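PDB 6D8V: probable chemoreceptor (Methyl-accepting chemotaxis) transmembrane protein from Rhizobium meliloti, which probably senses quaternary ammonium compounds outside the cell through a PDC-type Cache sensor domain and so guides bacterial chemotaxis. Local coordinates for residues Thr89-Tyr102 against Asn110-Ala122. Numbering follows the deposited sequence.
Sequences TERGGNADGAFTPY and NIQLSTFKADYAA. With PBE (1,1-dimethyl-prolinium), chain C.
Tyr102 and Phe116 meet where the Tyr102 CB sits at the edge of the Phe116 ring, 3.8 Å from its CD1. Both rings hold the quaternary ammonium ligand. Its methyl CE lies 3.5 Å above the centre of the Tyr102 ring. The same methyl rests over one face of Phe116, offset toward the rim. Thr100 CB covers the opposite face in a CH-pi contact, 3.9 Å from the ring centroid. With CG between the backbone N and the carbonyl carbon (chi1 55°), the Phe116 ring is set between Thr100 and the ligand. In its plane, the Pro101 carbonyl O meets the edge at CE1. Behind the rings, Ser114 N donates a nearly straight bond of 2.6 Å to Tyr102 O, in the carbonyl plane. It ties strands 101-105 and 111-115 of the hairpin. Thr115 turns away from the pocket, and its CG2 packs against Asn94 CB and Thr100. A leucine in place of Tyr102 would probably strip the ligand methyl CE of one of its two aromatic faces, leaving that of Phe116, and leave Ser114 CB without its ring neighbour. Trp72 and Trp124 also line the pocket. The contact thus supplies two aromatic walls for a cationic ammonium group, consistent with cation-pi recognition.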
# COMPACT_ATOMS: atom_id res chain seq x y z
N THR A 89 23.04 -11.20 -3.80
CA THR A 89 21.80 -10.92 -3.09
C THR A 89 22.04 -10.66 -1.61
O THR A 89 21.32 -9.87 -0.99
CB THR A 89 20.82 -12.09 -3.28
OG1 THR A 89 20.40 -12.13 -4.65
CG2 THR A 89 19.61 -11.92 -2.38
N GLU A 90 23.06 -11.30 -1.03
CA GLU A 90 23.39 -11.04 0.37
C GLU A 90 24.02 -9.66 0.58
O GLU A 90 24.20 -9.26 1.73
CB GLU A 90 24.32 -12.14 0.89
CG GLU A 90 23.65 -13.50 1.06
CD GLU A 90 23.54 -14.31 -0.23
OE1 GLU A 90 23.57 -13.71 -1.33
OE2 GLU A 90 23.44 -15.55 -0.15
N ARG A 91 24.35 -8.94 -0.49
CA ARG A 91 24.84 -7.57 -0.41
C ARG A 91 23.99 -6.61 -1.24
O ARG A 91 24.47 -5.54 -1.63
CB ARG A 91 26.31 -7.49 -0.84
CG ARG A 91 27.31 -7.90 0.24
CD ARG A 91 28.64 -8.38 -0.36
NE ARG A 91 29.42 -7.33 -1.02
CZ ARG A 91 30.42 -6.66 -0.44
NH1 ARG A 91 30.77 -6.93 0.81
NH2 ARG A 91 31.07 -5.73 -1.12
N GLY A 92 22.74 -6.97 -1.51
CA GLY A 92 21.81 -6.07 -2.19
C GLY A 92 22.11 -5.79 -3.65
O GLY A 92 21.82 -4.69 -4.13
N GLY A 93 22.67 -6.76 -4.37
CA GLY A 93 22.97 -6.57 -5.78
C GLY A 93 22.06 -7.34 -6.73
O GLY A 93 21.99 -8.57 -6.67
N ASN A 94 21.37 -6.62 -7.61
CA ASN A 94 20.52 -7.24 -8.61
C ASN A 94 21.34 -7.55 -9.87
O ASN A 94 22.51 -7.17 -10.00
CB ASN A 94 19.33 -6.34 -8.94
CG ASN A 94 19.76 -5.04 -9.61
OD1 ASN A 94 20.93 -4.68 -9.61
ND2 ASN A 94 18.79 -4.32 -10.18
N ALA A 95 20.70 -8.24 -10.82
CA ALA A 95 21.36 -8.56 -12.08
C ALA A 95 21.79 -7.29 -12.82
O ALA A 95 22.79 -7.30 -13.53
N ASP A 96 21.04 -6.20 -12.66
CA ASP A 96 21.37 -4.94 -13.31
C ASP A 96 22.61 -4.29 -12.72
O ASP A 96 23.22 -3.44 -13.38
CB ASP A 96 20.18 -3.98 -13.24
CG ASP A 96 18.96 -4.48 -14.01
OD1 ASP A 96 18.15 -5.23 -13.43
OD2 ASP A 96 18.83 -4.12 -15.20
N GLY A 97 23.00 -4.66 -11.51
CA GLY A 97 24.13 -4.04 -10.85
C GLY A 97 23.76 -2.79 -10.08
O GLY A 97 24.34 -1.72 -10.29
N ALA A 98 22.79 -2.90 -9.17
CA ALA A 98 22.33 -1.75 -8.41
C ALA A 98 21.95 -2.18 -7.00
O ALA A 98 21.43 -3.29 -6.81
CB ALA A 98 21.15 -1.06 -9.10
N PHE A 99 22.21 -1.31 -6.03
CA PHE A 99 21.95 -1.62 -4.62
C PHE A 99 20.45 -1.65 -4.39
O PHE A 99 19.80 -0.60 -4.32
CB PHE A 99 22.65 -0.61 -3.72
CG PHE A 99 22.51 -0.91 -2.26
CD1 PHE A 99 22.72 -2.20 -1.78
CD2 PHE A 99 22.18 0.09 -1.35
CE1 PHE A 99 22.59 -2.49 -0.44
CE2 PHE A 99 22.06 -0.20 -0.00
CZ PHE A 99 22.27 -1.48 0.46
N THR A 100 19.89 -2.84 -4.26
CA THR A 100 18.44 -3.03 -4.13
C THR A 100 18.15 -4.12 -3.11
O THR A 100 17.78 -5.25 -3.46
CB THR A 100 17.81 -3.38 -5.49
OG1 THR A 100 18.59 -4.38 -6.14
CG2 THR A 100 17.75 -2.15 -6.38
N PRO A 101 18.30 -3.82 -1.82
CA PRO A 101 17.94 -4.79 -0.79
C PRO A 101 16.44 -4.85 -0.58
O PRO A 101 15.72 -3.86 -0.74
CB PRO A 101 18.63 -4.25 0.48
CG PRO A 101 19.41 -3.04 0.04
CD PRO A 101 18.83 -2.57 -1.25
N TYR A 102 15.96 -6.04 -0.20
CA TYR A 102 14.52 -6.23 -0.03
C TYR A 102 14.26 -7.34 0.97
O TYR A 102 14.49 -8.51 0.67
CB TYR A 102 13.87 -6.54 -1.37
CG TYR A 102 12.37 -6.71 -1.28
CD1 TYR A 102 11.63 -6.03 -0.32
CD2 TYR A 102 11.69 -7.53 -2.17
CE1 TYR A 102 10.26 -6.19 -0.24
CE2 TYR A 102 10.32 -7.69 -2.10
CZ TYR A 102 9.61 -7.02 -1.13
OH TYR A 102 8.24 -7.17 -1.07
N ASN A 110 7.93 -16.38 6.92
CA ASN A 110 9.26 -16.05 7.41
C ASN A 110 9.86 -14.95 6.54
O ASN A 110 9.31 -14.60 5.49
CB ASN A 110 10.17 -17.29 7.44
CG ASN A 110 9.97 -18.12 8.70
OD1 ASN A 110 9.15 -19.04 8.74
ND2 ASN A 110 10.73 -17.80 9.75
N ILE A 111 10.98 -14.38 6.98
CA ILE A 111 11.58 -13.22 6.34
C ILE A 111 12.77 -13.66 5.51
O ILE A 111 13.61 -14.44 5.97
CB ILE A 111 12.01 -12.15 7.36
CG1 ILE A 111 10.87 -11.89 8.36
CG2 ILE A 111 12.41 -10.87 6.65
CD1 ILE A 111 11.05 -12.62 9.69
N GLN A 112 12.85 -13.15 4.28
CA GLN A 112 13.93 -13.49 3.37
C GLN A 112 14.48 -12.22 2.74
O GLN A 112 13.77 -11.21 2.62
CB GLN A 112 13.46 -14.44 2.27
CG GLN A 112 12.30 -13.86 1.49
CD GLN A 112 11.90 -14.72 0.32
OE1 GLN A 112 11.91 -15.95 0.41
NE2 GLN A 112 11.55 -14.08 -0.78
N LEU A 113 15.73 -12.30 2.30
CA LEU A 113 16.40 -11.19 1.65
C LEU A 113 16.31 -11.37 0.14
O LEU A 113 16.94 -12.27 -0.42
CB LEU A 113 17.86 -11.11 2.09
CG LEU A 113 18.51 -9.73 2.17
CD1 LEU A 113 19.99 -9.88 2.52
CD2 LEU A 113 18.34 -8.94 0.88
N SER A 114 15.53 -10.52 -0.52
CA SER A 114 15.34 -10.61 -1.95
C SER A 114 16.14 -9.51 -2.65
O SER A 114 17.02 -8.87 -2.06
CB SER A 114 13.85 -10.53 -2.28
OG SER A 114 13.10 -11.36 -1.41
N THR A 115 15.85 -9.30 -3.94
CA THR A 115 16.42 -8.20 -4.69
C THR A 115 15.53 -7.98 -5.91
O THR A 115 14.89 -8.91 -6.39
CB THR A 115 17.87 -8.47 -5.12
OG1 THR A 115 18.68 -8.69 -3.96
CG2 THR A 115 18.42 -7.28 -5.89
N PHE A 116 15.50 -6.74 -6.38
CA PHE A 116 14.55 -6.33 -7.41
C PHE A 116 15.24 -5.42 -8.41
O PHE A 116 16.36 -4.94 -8.19
CB PHE A 116 13.33 -5.65 -6.79
CG PHE A 116 13.68 -4.48 -5.91
CD1 PHE A 116 14.13 -4.67 -4.62
CD2 PHE A 116 13.53 -3.19 -6.38
CE1 PHE A 116 14.44 -3.59 -3.81
CE2 PHE A 116 13.84 -2.11 -5.58
CZ PHE A 116 14.30 -2.31 -4.29
N LYS A 117 14.55 -5.18 -9.53
CA LYS A 117 15.08 -4.32 -10.58
C LYS A 117 14.80 -2.85 -10.27
O LYS A 117 13.76 -2.50 -9.70
CB LYS A 117 14.47 -4.68 -11.94
CG LYS A 117 14.80 -3.67 -13.03
CD LYS A 117 14.11 -3.96 -14.35
CE LYS A 117 14.47 -2.89 -15.39
NZ LYS A 117 13.99 -3.22 -16.76
N ALA A 118 15.74 -2.00 -10.67
CA ALA A 118 15.66 -0.56 -10.39
C ALA A 118 14.85 0.13 -11.49
O ALA A 118 15.39 0.79 -12.38
CB ALA A 118 17.05 0.03 -10.26
N ASP A 119 13.53 -0.02 -11.40
CA ASP A 119 12.61 0.56 -12.38
C ASP A 119 12.25 1.97 -11.92
O ASP A 119 11.22 2.19 -11.28
CB ASP A 119 11.38 -0.32 -12.56
CG ASP A 119 10.51 0.11 -13.72
OD1 ASP A 119 10.90 1.07 -14.42
OD2 ASP A 119 9.45 -0.50 -13.94
N TYR A 120 13.10 2.94 -12.26
CA TYR A 120 12.94 4.31 -11.78
C TYR A 120 11.63 4.94 -12.24
O TYR A 120 11.11 5.83 -11.55
CB TYR A 120 14.12 5.18 -12.24
CG TYR A 120 15.45 4.83 -11.61
CD1 TYR A 120 15.51 3.99 -10.50
CD2 TYR A 120 16.64 5.34 -12.12
CE1 TYR A 120 16.72 3.67 -9.92
CE2 TYR A 120 17.86 5.02 -11.54
CZ TYR A 120 17.89 4.18 -10.44
OH TYR A 120 19.09 3.85 -9.86
N ALA A 121 11.10 4.54 -13.39
CA ALA A 121 9.82 5.09 -13.83
C ALA A 121 8.63 4.41 -13.18
O ALA A 121 7.49 4.87 -13.37
CB ALA A 121 9.71 4.99 -15.35
N ALA A 122 8.86 3.35 -12.41
CA ALA A 122 7.77 2.66 -11.74
C ALA A 122 7.16 3.55 -10.66
O ALA A 122 7.83 4.42 -10.08
CB ALA A 122 8.25 1.35 -11.12
N PBE C . 9.38 -4.06 -4.13
CD PBE C . 9.40 -2.77 -3.93
CA PBE C . 8.83 -4.13 -5.54
CB PBE C . 9.63 -2.98 -6.26
CG PBE C . 9.82 -2.11 -5.36
CE PBE C . 10.76 -4.60 -4.04
CF PBE C . 8.48 -4.74 -3.18
C PBE C . 8.98 -5.39 -6.24
O PBE C . 8.85 -5.42 -7.49
OXT PBE C . 9.20 -6.46 -5.61